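Local coordinates for putative lipoprotein (Bacteroides thetaiotaomicron, PDB 4Q1Z) that is of unknown function but belongs to the DUF4876 family and is probably a lipid-anchored, two-domain protein whose regular secondary structure is almost all beta strand, at residues 265-270 against 308-313; 150-155 against 324-329; 108-113 against 132-137; 170-175 against 299-304; 332-337 against 372-377. All coordinates share one frame; numbering follows the deposited sequence.

Contact 1. Residues 265-270 against 308-313; sequences AYVIFR and LDAVEA
Val311 O, 3.6 Å from CD2 of Tyr266, and CB of Ala313, 4.2 Å from CE2 of Tyr266, meet the Tyr266 ring obliquely. Tyr132 packs edge-to-face with the same ring, and Gly264 N is bonded to its hydroxyl. Phe269 turns from the partner strand, its ring engaging Tyr148 and, edge-to-face, Trp277. The strands run almost exactly antiparallel, at 177°, 307-312 being an outermost strand of the large mixed sheet within this chain. Tyr266 and Val311 form a hydrogen-bonded pair, with Tyr266 N 3.0 Å from Val311 O and Val311 N 2.9 Å from Tyr266 O. At the next such pair Ile268 N reaches Asp309 O at 3.0 Å, but Ile268 O takes Leu308 N at 2.9 Å and only weakly Asp309 N at 3.4 Å. Two residues thus face one, a classic beta bulge. On the face that carries Ala265, Val267, Ala310 and Glu312, chi1 of -68° turns CG1 of Val267 to the backbone N side, 3.7 Å from CB of Ala310. Asp309 OD2 makes a salt bridge to Arg347 and accepts from Phe110 N; Glu312 makes salt bridges to Arg324 and Lys323. Such partners would probably keep both carboxylates ionised between largely apolar neighbours.

Contact 2. Residues 150-155 against 324-329; sequences ANLTPG and RVPGVL
Arg324 opens the contact by passing its side chain obliquely across Pro154 to reach the carbonyls of Pro154 and Gly155. Its CB lies 3.3 Å from Thr153 O and 3.7 Å from CD of Pro154, whose preceding peptide bond is cis. CG wedged between the backbone N and the carbonyl carbon (chi1 54°) and a bend at chi2 (-93°) steer the chain there. NE of Arg324 donates to Pro154 O at 2.8 Å, almost in line with that carbonyl (175° at the oxygen), and NH2 of Arg324 to Gly155 O at 3.0 Å, from above the plane of that peptide. Both oxygens lie in the guanidinium plane. The arginine's own O rests 3.4 Å from CD1 of Leu152. Val325 follows, its CG2 3.8 Å from the same CD1 of Leu152, the side chains crossing at about a right angle. Pro326 adds a looser touch through CD. The end of strand 148-152 and the turn after it are thereby tied to the loop between strands 307-312 and 344-347. NH1 makes a salt bridge to Glu312 and a hydrogen bond to Ala313 O; Gly263 O shares NH2. Five acceptors therefore match five guanidinium N-H groups, which implies a group fixed in rotation and probably charge-balanced.

Contact 3. Residues 108-113 against 132-137; sequences LIFKEI and YEIYNN
Ile134 sets its CD1 over one face of the Phe110 ring, 3.9 Å from the ring centroid and 29° off the normal, a CH-pi contact. CG1 beside the backbone N (chi1 -76°) and a turned chi2 bring CD1 over the ring. CB of Tyr132 lies at the edge of the phenylalanine ring. On one flank CD1 of Leu108 approaches CG2 of Ile134 to 3.6 Å; on the other CG2 of Ile113 is 3.8 Å from CD2 of Tyr132, oblique to that ring. The backbones pair antiparallel: Tyr135 N bonds Ile109 O at 2.9 Å, and Ile109 N returns to Tyr135 O. The register then slips by one, because Glu133 O receives Lys111 N at 2.7 Å and, weakly, Glu112 N at 3.4 Å, a classic beta bulge. At the polar edge beyond it, Lys111 runs beside Glu133 and forms a salt bridge from NZ to OE2 of Glu133 at 3.2 Å, approaching from 62° above the carboxylate plane; Ser195 OG also bonds that OE2. A water lies within bonding distance of OE1 of both Glu112 and Glu133, while Arg388 supplies O to Lys111 NZ and NH2 to Glu112. Within the mixed sheet, strands 195-199 and 344-347 flank this pair, and Phe110 packs on Tyr266, Ile268 and Val311 of strands 265-269 and 307-312.

Contact 4. Residues 170-175 against 299-304; sequences NNYAYG and YAKIPI
Lys301 places CB over one face of the Tyr172 ring, 4.1 Å from its centroid and 25° off the normal, a CH-pi contact; CB of Asn171 lies over the rim of the opposite face. At the ring's edge, near its plane, lie Ile302 C and Pro303 N, while CE1 of Tyr172 touches CG of Pro303 at 3.9 Å. The lysine then runs beside Tyr174, both side chains pointing the same way, with CG of Lys301 3.7 Å from CE2 of Tyr174. Each starts with CG on the backbone N side (chi1 -74° for the lysine, -64° for the tyrosine), and the polar ends converge on Asp168, NZ by a salt bridge and OH by a hydrogen bond. These side chains stand on an antiparallel pair in which 172-175 borders 299-303 in a small three-stranded sheet, with 286-287 beyond, and Tyr174 also bonds the backbone of Thr153. Backbone bonds join Ala173 with Ile302 and Gly175 with Ala300 in both directions, and Ile304 N extends the series to Asn171 O at 3.0 Å. On the face turned from Tyr174, CD1 of Ile302 lies 3.7 Å from CA of Gly175, and the CB atoms of Ala173 and Ile302 sit 4.4 Å apart. Tyr299 turns a ring edge to Gly175 O, CD1 of Tyr299 coming within 3.5 Å of that oxygen. At the far end CD1 of Ile304 reaches Asn170 O at 3.3 Å.

Contact 5. Residues 332-337 against 372-377; sequences GITWVG and NNSTDD
Thr375 OG1 donates to Ile333 O at 2.8 Å. The donor sits 24° out of the carbonyl plane and well off its axis, at 125° to the C=O. A chi1 of -45° puts this hydroxyl on the backbone N side of its residue, where it also lies 3.5 Å from CA of Gly332. Having no side chain, Gly332 lets its CA approach OD1 of Asn373 as well, again to 3.5 Å. Further along, CB of Thr334 packs 3.8 Å from CB of Ser374. A water links the two residues again, accepting from Thr334 OG1 at 2.6 Å and donating to Ser374 O at 2.7 Å. Trp335 contributes a light, oblique touch, CZ3 lying 4.4 Å from CG2 of Thr375; its ring also makes a cation-pi contact with Arg380. Asp330 beyond the segments takes the Ser374 hydroxyl and also Gly332 N, joining both sides of the contact. Within 372-377, Asn373 O receives both Asp376 N and Asp377 N, while OD1 of Asn373 accepts weakly from Thr375 N at 3.3 Å. This is an asparagine N-cap, here opening the short helix 374-377 that leads directly into strand 378-382.

Contacts 1 and 2 lie closest, centres about 7 Å apart, joined by Ala265 O and Leu152 N, 2.8 Å apart, where strands 265-269 and 148-152 are neighbours. Contact 3, in the same mixed sheet, has its centre about 10 Å from that of contact 1, with Asp309 OD2 and Phe110 N, 2.7 Å apart, as the polar joint. Contact 4 abuts contact 2 through Thr153 N and Tyr174 O, 2.9 Å apart, whereas its centre is about 21 Å from those of contacts 3 and 5. Contact 5 meets contact 1 by Thr334 N and Glu312 O at 2.9 Å. Glycol molecules, probably from crystallisation, lie near contacts 1, 2 and 4.

Contact 1. Residues 265-270 against 308-313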
# COMPACT_ATOMS: atom_id res chain seq x y z
N ALA A 265 -3.88 -1.09 14.25
CA ALA A 265 -4.66 -0.56 13.13
C ALA A 265 -3.77 0.50 12.45
O ALA A 265 -3.39 1.49 13.08
CB ALA A 265 -5.98 0.02 13.62
N TYR A 266 -3.33 0.21 11.21
CA TYR A 266 -2.35 1.03 10.45
C TYR A 266 -2.99 1.76 9.31
O TYR A 266 -3.78 1.18 8.58
CB TYR A 266 -1.22 0.11 9.89
CG TYR A 266 -0.77 -0.95 10.88
CD1 TYR A 266 -0.06 -0.60 12.03
CD2 TYR A 266 -1.10 -2.30 10.70
CE1 TYR A 266 0.31 -1.56 12.98
CE2 TYR A 266 -0.69 -3.27 11.62
CZ TYR A 266 -0.01 -2.89 12.78
OH TYR A 266 0.37 -3.82 13.72
N VAL A 267 -2.61 3.03 9.10
CA VAL A 267 -3.07 3.83 7.96
C VAL A 267 -1.91 4.63 7.37
O VAL A 267 -1.05 5.12 8.09
CB VAL A 267 -4.28 4.80 8.25
CG1 VAL A 267 -5.57 4.04 8.54
CG2 VAL A 267 -3.97 5.81 9.35
N ILE A 268 -1.96 4.82 6.04
CA ILE A 268 -1.11 5.74 5.30
C ILE A 268 -2.06 6.68 4.60
O ILE A 268 -3.08 6.24 4.06
CB ILE A 268 -0.02 5.14 4.38
CG1 ILE A 268 -0.58 4.05 3.41
CG2 ILE A 268 1.20 4.67 5.24
CD1 ILE A 268 0.26 3.77 2.21
N PHE A 269 -1.79 8.00 4.69
CA PHE A 269 -2.71 8.99 4.12
C PHE A 269 -1.98 10.22 3.58
O PHE A 269 -0.90 10.61 4.07
CB PHE A 269 -3.79 9.38 5.13
CG PHE A 269 -3.33 10.04 6.42
CD1 PHE A 269 -2.91 9.28 7.51
CD2 PHE A 269 -3.41 11.44 6.57
CE1 PHE A 269 -2.55 9.88 8.71
CE2 PHE A 269 -3.04 12.04 7.77
CZ PHE A 269 -2.64 11.26 8.85
N ARG A 270 -2.59 10.80 2.54
CA ARG A 270 -2.07 11.98 1.84
C ARG A 270 -3.00 13.18 2.03
O ARG A 270 -4.21 13.07 1.88
CB ARG A 270 -1.89 11.66 0.33
CG ARG A 270 -0.91 12.59 -0.39
CD ARG A 270 -0.98 12.43 -1.90
NE ARG A 270 0.16 13.06 -2.57
CZ ARG A 270 0.19 14.32 -2.98
NH1 ARG A 270 -0.86 15.12 -2.79
NH2 ARG A 270 1.27 14.81 -3.58
N LEU A 308 -5.00 6.39 1.87
CA LEU A 308 -4.47 5.65 0.72
C LEU A 308 -4.59 4.13 0.97
O LEU A 308 -4.96 3.40 0.04
CB LEU A 308 -3.00 6.06 0.49
CG LEU A 308 -2.76 7.46 -0.08
CD1 LEU A 308 -1.30 7.78 -0.10
CD2 LEU A 308 -3.31 7.58 -1.48
N ASP A 309 -4.29 3.67 2.22
CA ASP A 309 -4.47 2.27 2.63
C ASP A 309 -4.63 2.16 4.15
O ASP A 309 -4.01 2.91 4.89
CB ASP A 309 -3.32 1.34 2.13
CG ASP A 309 -3.61 -0.18 2.14
OD1 ASP A 309 -4.79 -0.58 2.05
OD2 ASP A 309 -2.64 -0.96 2.15
N ALA A 310 -5.43 1.18 4.59
CA ALA A 310 -5.70 0.86 5.99
C ALA A 310 -5.69 -0.65 6.21
O ALA A 310 -6.22 -1.38 5.38
CB ALA A 310 -7.03 1.44 6.42
N VAL A 311 -5.06 -1.11 7.30
CA VAL A 311 -4.98 -2.54 7.66
C VAL A 311 -5.37 -2.70 9.14
O VAL A 311 -4.68 -2.19 10.03
CB VAL A 311 -3.59 -3.18 7.37
CG1 VAL A 311 -3.57 -4.68 7.72
CG2 VAL A 311 -3.18 -2.96 5.93
N GLU A 312 -6.44 -3.47 9.38
CA GLU A 312 -6.91 -3.76 10.74
C GLU A 312 -6.34 -5.08 11.23
O GLU A 312 -6.90 -6.12 10.92
CB GLU A 312 -8.46 -3.80 10.80
CG GLU A 312 -9.04 -4.06 12.17
CD GLU A 312 -9.67 -2.85 12.83
OE1 GLU A 312 -10.59 -2.27 12.22
OE2 GLU A 312 -9.26 -2.50 13.97
N ALA A 313 -5.27 -5.03 12.04
CA ALA A 313 -4.78 -6.28 12.63
C ALA A 313 -5.31 -6.35 14.06
O ALA A 313 -5.55 -5.31 14.70
CB ALA A 313 -3.27 -6.40 12.58

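Contact 2. Residues 150-155 against 324-329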
# COMPACT_ATOMS: atom_id res chain seq x y z
N ALA A 150 0.09 6.55 10.38
CA ALA A 150 -0.48 6.55 11.71
C ALA A 150 -0.97 5.15 12.14
O ALA A 150 -1.32 4.31 11.31
CB ALA A 150 -1.66 7.54 11.78
N ASN A 151 -0.99 4.93 13.47
CA ASN A 151 -1.62 3.79 14.11
C ASN A 151 -2.86 4.36 14.80
O ASN A 151 -2.85 5.51 15.24
CB ASN A 151 -0.69 3.01 15.07
CG ASN A 151 -0.36 3.70 16.36
OD1 ASN A 151 0.39 4.65 16.39
ND2 ASN A 151 -0.92 3.22 17.47
N LEU A 152 -3.95 3.62 14.78
CA LEU A 152 -5.19 4.16 15.35
C LEU A 152 -5.40 3.69 16.76
O LEU A 152 -4.81 2.69 17.18
CB LEU A 152 -6.45 3.80 14.48
CG LEU A 152 -6.39 3.91 12.95
CD1 LEU A 152 -7.70 3.54 12.38
CD2 LEU A 152 -6.04 5.32 12.47
N THR A 153 -6.29 4.39 17.48
CA THR A 153 -6.73 4.06 18.83
C THR A 153 -8.10 3.32 18.79
O THR A 153 -8.92 3.63 17.90
CB THR A 153 -6.80 5.33 19.70
OG1 THR A 153 -6.93 4.95 21.08
CG2 THR A 153 -7.95 6.24 19.31
N PRO A 154 -8.43 2.41 19.75
CA PRO A 154 -7.58 1.86 20.84
C PRO A 154 -6.38 1.11 20.27
O PRO A 154 -6.59 0.33 19.35
CB PRO A 154 -8.55 0.91 21.58
CG PRO A 154 -9.93 1.38 21.19
CD PRO A 154 -9.77 1.79 19.77
N GLY A 155 -5.16 1.41 20.76
CA GLY A 155 -3.91 0.77 20.35
C GLY A 155 -4.04 -0.73 20.16
O GLY A 155 -3.74 -1.24 19.09
N ARG A 324 -11.33 -0.79 14.96
CA ARG A 324 -11.12 0.66 15.12
C ARG A 324 -10.82 1.32 13.75
O ARG A 324 -10.74 2.54 13.66
CB ARG A 324 -10.06 1.03 16.18
CG ARG A 324 -8.66 0.40 16.06
CD ARG A 324 -8.61 -0.86 16.89
NE ARG A 324 -7.25 -1.29 17.18
CZ ARG A 324 -6.64 -2.33 16.62
NH1 ARG A 324 -7.24 -3.03 15.67
NH2 ARG A 324 -5.42 -2.66 17.01
N VAL A 325 -10.69 0.52 12.68
CA VAL A 325 -10.53 1.07 11.34
C VAL A 325 -11.96 1.25 10.78
O VAL A 325 -12.76 0.29 10.80
CB VAL A 325 -9.63 0.21 10.37
CG1 VAL A 325 -9.55 0.84 8.98
CG2 VAL A 325 -8.22 0.02 10.91
N PRO A 326 -12.31 2.45 10.28
CA PRO A 326 -13.62 2.61 9.65
C PRO A 326 -13.81 1.59 8.50
O PRO A 326 -12.90 1.38 7.69
CB PRO A 326 -13.60 4.06 9.16
CG PRO A 326 -12.53 4.74 10.01
CD PRO A 326 -11.50 3.69 10.16
N GLY A 327 -14.99 0.94 8.49
CA GLY A 327 -15.39 -0.10 7.55
C GLY A 327 -15.16 0.18 6.09
O GLY A 327 -14.84 -0.75 5.33
N VAL A 328 -15.30 1.44 5.67
CA VAL A 328 -15.05 1.84 4.27
C VAL A 328 -13.58 1.65 3.91
O VAL A 328 -13.28 1.41 2.74
CB VAL A 328 -15.52 3.28 3.91
CG1 VAL A 328 -17.02 3.38 3.97
CG2 VAL A 328 -14.87 4.34 4.81
N LEU A 329 -12.66 1.78 4.90
CA LEU A 329 -11.22 1.63 4.69
C LEU A 329 -10.78 0.18 4.82
O LEU A 329 -9.97 -0.28 4.02
CB LEU A 329 -10.44 2.52 5.65
CG LEU A 329 -10.73 4.03 5.54
CD1 LEU A 329 -10.06 4.80 6.66
CD2 LEU A 329 -10.37 4.58 4.16

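Contact 3. Residues 108-113 against 132-137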
# COMPACT_ATOMS: atom_id res chain seq x y z
N LEU A 108 -1.09 2.90 -3.73
CA LEU A 108 -0.01 2.77 -2.76
C LEU A 108 -0.51 2.02 -1.56
O LEU A 108 -1.31 2.54 -0.78
CB LEU A 108 0.53 4.16 -2.40
CG LEU A 108 1.74 4.19 -1.47
CD1 LEU A 108 2.97 3.64 -2.15
CD2 LEU A 108 1.92 5.58 -0.88
N ILE A 109 -0.07 0.76 -1.44
CA ILE A 109 -0.61 -0.13 -0.40
C ILE A 109 0.45 -0.73 0.53
O ILE A 109 1.65 -0.72 0.21
CB ILE A 109 -1.49 -1.27 -1.05
CG1 ILE A 109 -0.83 -2.00 -2.25
CG2 ILE A 109 -2.86 -0.73 -1.45
CD1 ILE A 109 0.15 -3.19 -1.95
N PHE A 110 -0.03 -1.26 1.68
CA PHE A 110 0.73 -2.03 2.68
C PHE A 110 0.93 -3.41 2.09
O PHE A 110 -0.04 -4.15 1.93
CB PHE A 110 -0.05 -2.10 4.01
CG PHE A 110 0.09 -0.90 4.93
CD1 PHE A 110 1.28 -0.67 5.62
CD2 PHE A 110 -0.99 -0.06 5.17
CE1 PHE A 110 1.40 0.43 6.48
CE2 PHE A 110 -0.86 1.04 6.02
CZ PHE A 110 0.33 1.28 6.67
N LYS A 111 2.15 -3.75 1.69
CA LYS A 111 2.45 -5.04 1.05
C LYS A 111 2.68 -6.19 2.09
O LYS A 111 2.22 -7.32 1.91
CB LYS A 111 3.68 -4.87 0.14
CG LYS A 111 4.00 -6.06 -0.74
CD LYS A 111 5.21 -5.75 -1.62
CE LYS A 111 5.99 -6.98 -1.98
NZ LYS A 111 6.55 -7.64 -0.78
N GLU A 112 3.47 -5.89 3.13
CA GLU A 112 3.85 -6.83 4.17
C GLU A 112 4.00 -6.05 5.45
O GLU A 112 4.54 -4.94 5.41
CB GLU A 112 5.17 -7.54 3.78
CG GLU A 112 5.67 -8.56 4.80
CD GLU A 112 6.04 -9.93 4.25
OE1 GLU A 112 6.08 -10.09 3.01
OE2 GLU A 112 6.26 -10.85 5.08
N ILE A 113 3.51 -6.63 6.58
CA ILE A 113 3.58 -6.04 7.92
C ILE A 113 3.98 -7.12 8.96
O ILE A 113 3.39 -8.21 8.98
CB ILE A 113 2.22 -5.33 8.33
CG1 ILE A 113 1.77 -4.27 7.28
CG2 ILE A 113 2.33 -4.72 9.75
CD1 ILE A 113 0.32 -3.70 7.45
N TYR A 132 7.00 -2.34 8.30
CA TYR A 132 5.89 -2.00 7.41
C TYR A 132 6.44 -1.79 6.04
O TYR A 132 7.30 -0.92 5.87
CB TYR A 132 5.18 -0.69 7.90
CG TYR A 132 4.91 -0.67 9.39
CD1 TYR A 132 5.86 -0.18 10.29
CD2 TYR A 132 3.75 -1.23 9.91
CE1 TYR A 132 5.65 -0.23 11.66
CE2 TYR A 132 3.53 -1.30 11.28
CZ TYR A 132 4.47 -0.77 12.16
OH TYR A 132 4.25 -0.80 13.51
N GLU A 133 6.04 -2.61 5.08
CA GLU A 133 6.52 -2.50 3.71
C GLU A 133 5.38 -1.99 2.84
O GLU A 133 4.32 -2.59 2.77
CB GLU A 133 7.11 -3.81 3.22
CG GLU A 133 7.64 -3.75 1.80
CD GLU A 133 8.37 -4.99 1.31
OE1 GLU A 133 8.89 -5.77 2.15
OE2 GLU A 133 8.42 -5.19 0.07
N ILE A 134 5.61 -0.82 2.23
CA ILE A 134 4.76 -0.00 1.35
C ILE A 134 5.20 -0.28 -0.09
O ILE A 134 6.40 -0.30 -0.34
CB ILE A 134 4.98 1.48 1.82
CG1 ILE A 134 4.25 1.76 3.11
CG2 ILE A 134 4.72 2.55 0.77
CD1 ILE A 134 2.86 1.17 3.11
N TYR A 135 4.26 -0.53 -1.01
CA TYR A 135 4.55 -0.87 -2.41
C TYR A 135 3.83 0.05 -3.40
O TYR A 135 2.66 0.38 -3.21
CB TYR A 135 4.13 -2.34 -2.66
CG TYR A 135 4.38 -2.92 -4.05
CD1 TYR A 135 5.63 -3.41 -4.41
CD2 TYR A 135 3.32 -3.12 -4.94
CE1 TYR A 135 5.85 -4.00 -5.66
CE2 TYR A 135 3.53 -3.70 -6.20
CZ TYR A 135 4.79 -4.16 -6.54
OH TYR A 135 5.01 -4.75 -7.77
N ASN A 136 4.55 0.45 -4.47
CA ASN A 136 3.95 1.23 -5.54
C ASN A 136 3.30 0.23 -6.47
O ASN A 136 3.98 -0.46 -7.25
CB ASN A 136 4.96 2.12 -6.25
CG ASN A 136 4.37 2.98 -7.36
OD1 ASN A 136 3.22 2.80 -7.79
ND2 ASN A 136 5.14 3.93 -7.85
N ASN A 137 1.97 0.08 -6.30
CA ASN A 137 1.12 -0.87 -7.04
C ASN A 137 0.52 -0.23 -8.32
O ASN A 137 -0.14 -0.91 -9.10
CB ASN A 137 0.02 -1.32 -6.07
CG ASN A 137 -0.56 -2.68 -6.30
OD1 ASN A 137 0.15 -3.67 -6.51
ND2 ASN A 137 -1.86 -2.76 -6.18
O HOH W 1 7.70 -8.24 1.52

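Contact 4. Residues 170-175 against 299-304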
# COMPACT_ATOMS: atom_id res chain seq x y z
N ASN A 170 -19.15 10.47 10.64
CA ASN A 170 -18.37 9.27 10.40
C ASN A 170 -17.32 9.59 9.34
O ASN A 170 -17.06 8.80 8.44
CB ASN A 170 -19.30 8.10 10.03
CG ASN A 170 -19.73 7.29 11.24
OD1 ASN A 170 -20.62 7.68 12.00
ND2 ASN A 170 -19.05 6.17 11.48
N ASN A 171 -16.69 10.77 9.49
CA ASN A 171 -15.73 11.29 8.53
C ASN A 171 -14.29 11.01 8.87
O ASN A 171 -13.41 11.32 8.05
CB ASN A 171 -15.92 12.80 8.41
CG ASN A 171 -17.24 13.16 7.78
OD1 ASN A 171 -18.07 13.84 8.38
ND2 ASN A 171 -17.48 12.66 6.57
N TYR A 172 -14.03 10.43 10.07
CA TYR A 172 -12.66 10.24 10.55
C TYR A 172 -12.37 8.90 11.22
O TYR A 172 -13.25 8.25 11.80
CB TYR A 172 -12.30 11.32 11.59
CG TYR A 172 -12.60 12.75 11.21
CD1 TYR A 172 -11.68 13.52 10.50
CD2 TYR A 172 -13.78 13.37 11.63
CE1 TYR A 172 -11.95 14.85 10.17
CE2 TYR A 172 -14.07 14.69 11.28
CZ TYR A 172 -13.14 15.43 10.57
OH TYR A 172 -13.40 16.75 10.27
N ALA A 173 -11.07 8.56 11.17
CA ALA A 173 -10.34 7.54 11.90
C ALA A 173 -9.58 8.33 12.99
O ALA A 173 -9.35 9.53 12.83
CB ALA A 173 -9.40 6.79 10.96
N TYR A 174 -9.28 7.72 14.13
CA TYR A 174 -8.67 8.46 15.23
C TYR A 174 -7.29 7.91 15.57
O TYR A 174 -7.16 6.78 16.02
CB TYR A 174 -9.63 8.45 16.43
CG TYR A 174 -10.92 9.17 16.11
CD1 TYR A 174 -11.97 8.51 15.48
CD2 TYR A 174 -11.08 10.52 16.40
CE1 TYR A 174 -13.13 9.19 15.11
CE2 TYR A 174 -12.23 11.21 16.03
CZ TYR A 174 -13.27 10.53 15.41
OH TYR A 174 -14.43 11.20 15.10
N GLY A 175 -6.27 8.71 15.26
CA GLY A 175 -4.86 8.34 15.41
C GLY A 175 -4.27 8.57 16.78
O GLY A 175 -4.50 9.62 17.40
N TYR A 299 -6.40 12.50 20.48
CA TYR A 299 -6.23 11.71 19.27
C TYR A 299 -6.36 12.58 18.07
O TYR A 299 -7.02 13.63 18.14
CB TYR A 299 -7.23 10.55 19.27
CG TYR A 299 -7.02 9.64 20.46
CD1 TYR A 299 -5.83 8.92 20.61
CD2 TYR A 299 -7.95 9.57 21.49
CE1 TYR A 299 -5.60 8.13 21.73
CE2 TYR A 299 -7.75 8.75 22.60
CZ TYR A 299 -6.57 8.02 22.70
OH TYR A 299 -6.36 7.20 23.76
N ALA A 300 -5.66 12.24 16.99
CA ALA A 300 -5.69 13.08 15.78
C ALA A 300 -6.80 12.64 14.90
O ALA A 300 -6.98 11.44 14.68
CB ALA A 300 -4.37 13.01 15.04
N LYS A 301 -7.59 13.60 14.41
CA LYS A 301 -8.71 13.34 13.51
C LYS A 301 -8.17 13.19 12.11
O LYS A 301 -7.75 14.16 11.50
CB LYS A 301 -9.80 14.43 13.60
CG LYS A 301 -10.61 14.35 14.88
CD LYS A 301 -11.68 15.41 14.85
CE LYS A 301 -12.06 15.87 16.24
NZ LYS A 301 -13.09 16.94 16.23
N ILE A 302 -8.12 11.94 11.64
CA ILE A 302 -7.61 11.62 10.31
C ILE A 302 -8.80 11.54 9.33
O ILE A 302 -9.60 10.60 9.44
CB ILE A 302 -6.77 10.31 10.34
CG1 ILE A 302 -5.51 10.49 11.24
CG2 ILE A 302 -6.42 9.81 8.92
CD1 ILE A 302 -4.96 9.22 11.79
N PRO A 303 -8.94 12.48 8.36
CA PRO A 303 -10.03 12.37 7.38
C PRO A 303 -9.93 11.08 6.57
O PRO A 303 -8.91 10.80 5.92
CB PRO A 303 -9.85 13.63 6.52
CG PRO A 303 -9.13 14.59 7.43
CD PRO A 303 -8.13 13.68 8.09
N ILE A 304 -11.00 10.29 6.63
CA ILE A 304 -11.17 9.02 5.90
C ILE A 304 -10.91 9.23 4.37
O ILE A 304 -10.35 8.35 3.72
CB ILE A 304 -12.60 8.47 6.21
CG1 ILE A 304 -12.61 7.69 7.54
CG2 ILE A 304 -13.20 7.66 5.07
CD1 ILE A 304 -14.03 7.52 8.18

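Contact 5. Residues 332-337 against 372-377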
# COMPACT_ATOMS: atom_id res chain seq x y z
N GLY A 332 -12.76 -5.71 7.29
CA GLY A 332 -12.36 -6.89 8.02
C GLY A 332 -11.31 -6.70 9.08
O GLY A 332 -11.10 -5.59 9.61
N ILE A 333 -10.69 -7.85 9.45
CA ILE A 333 -9.65 -8.05 10.46
C ILE A 333 -8.67 -9.11 9.97
O ILE A 333 -9.08 -10.11 9.37
CB ILE A 333 -10.25 -8.48 11.83
CG1 ILE A 333 -11.18 -9.74 11.74
CG2 ILE A 333 -10.94 -7.33 12.54
CD1 ILE A 333 -11.05 -10.78 12.93
N THR A 334 -7.39 -8.90 10.27
CA THR A 334 -6.28 -9.84 9.96
C THR A 334 -5.58 -10.12 11.29
O THR A 334 -5.84 -9.40 12.25
CB THR A 334 -5.36 -9.36 8.83
OG1 THR A 334 -4.53 -10.44 8.41
CG2 THR A 334 -4.52 -8.16 9.21
N TRP A 335 -4.79 -11.19 11.39
CA TRP A 335 -4.17 -11.60 12.66
C TRP A 335 -3.09 -12.65 12.41
O TRP A 335 -2.96 -13.15 11.30
CB TRP A 335 -5.24 -12.19 13.64
CG TRP A 335 -5.89 -13.46 13.15
CD1 TRP A 335 -5.44 -14.74 13.36
CD2 TRP A 335 -7.03 -13.57 12.28
NE1 TRP A 335 -6.23 -15.64 12.67
CE2 TRP A 335 -7.21 -14.95 12.00
CE3 TRP A 335 -7.91 -12.64 11.69
CZ2 TRP A 335 -8.27 -15.43 11.20
CZ3 TRP A 335 -8.93 -13.11 10.87
CH2 TRP A 335 -9.12 -14.49 10.65
N VAL A 336 -2.34 -13.00 13.48
CA VAL A 336 -1.33 -14.05 13.47
C VAL A 336 -1.65 -14.98 14.64
O VAL A 336 -1.07 -16.06 14.76
CB VAL A 336 0.14 -13.57 13.45
CG1 VAL A 336 0.46 -12.83 12.17
CG2 VAL A 336 0.49 -12.73 14.68
N GLY A 337 -2.59 -14.55 15.47
CA GLY A 337 -3.14 -15.34 16.57
C GLY A 337 -2.31 -15.51 17.81
O GLY A 337 -2.76 -16.16 18.74
N ASN A 372 -10.22 -3.73 0.30
CA ASN A 372 -10.48 -3.01 1.55
C ASN A 372 -11.10 -3.97 2.59
O ASN A 372 -12.05 -3.62 3.31
CB ASN A 372 -11.33 -1.76 1.32
CG ASN A 372 -10.58 -0.67 0.61
OD1 ASN A 372 -9.40 -0.80 0.31
ND2 ASN A 372 -11.24 0.43 0.35
N ASN A 373 -10.52 -5.18 2.66
CA ASN A 373 -10.91 -6.25 3.58
C ASN A 373 -9.68 -7.07 3.88
O ASN A 373 -9.23 -7.82 3.02
CB ASN A 373 -12.03 -7.11 3.00
CG ASN A 373 -12.79 -7.90 4.04
OD1 ASN A 373 -12.21 -8.49 4.96
ND2 ASN A 373 -14.10 -7.93 3.89
N SER A 374 -9.12 -6.90 5.07
CA SER A 374 -7.88 -7.55 5.49
C SER A 374 -8.07 -9.03 5.77
O SER A 374 -7.09 -9.78 5.66
CB SER A 374 -7.28 -6.85 6.70
OG SER A 374 -6.59 -5.68 6.25
N THR A 375 -9.31 -9.47 6.07
CA THR A 375 -9.60 -10.91 6.25
C THR A 375 -9.33 -11.65 4.92
O THR A 375 -8.83 -12.77 4.93
CB THR A 375 -11.04 -11.14 6.74
OG1 THR A 375 -11.36 -10.22 7.80
CG2 THR A 375 -11.27 -12.57 7.21
N ASP A 376 -9.58 -10.96 3.80
CA ASP A 376 -9.49 -11.47 2.45
C ASP A 376 -8.18 -11.13 1.72
O ASP A 376 -7.75 -11.93 0.88
CB ASP A 376 -10.67 -10.92 1.61
CG ASP A 376 -12.09 -11.16 2.12
OD1 ASP A 376 -12.28 -12.02 3.03
OD2 ASP A 376 -13.04 -10.51 1.58
N ASP A 377 -7.60 -9.96 1.97
CA ASP A 377 -6.43 -9.49 1.23
C ASP A 377 -5.07 -9.97 1.77
O ASP A 377 -4.08 -9.88 1.04
CB ASP A 377 -6.42 -7.94 1.18
CG ASP A 377 -7.66 -7.30 0.57
OD1 ASP A 377 -8.45 -8.02 -0.09
OD2 ASP A 377 -7.87 -6.10 0.79
O HOH W 2 -5.89 -11.95 6.76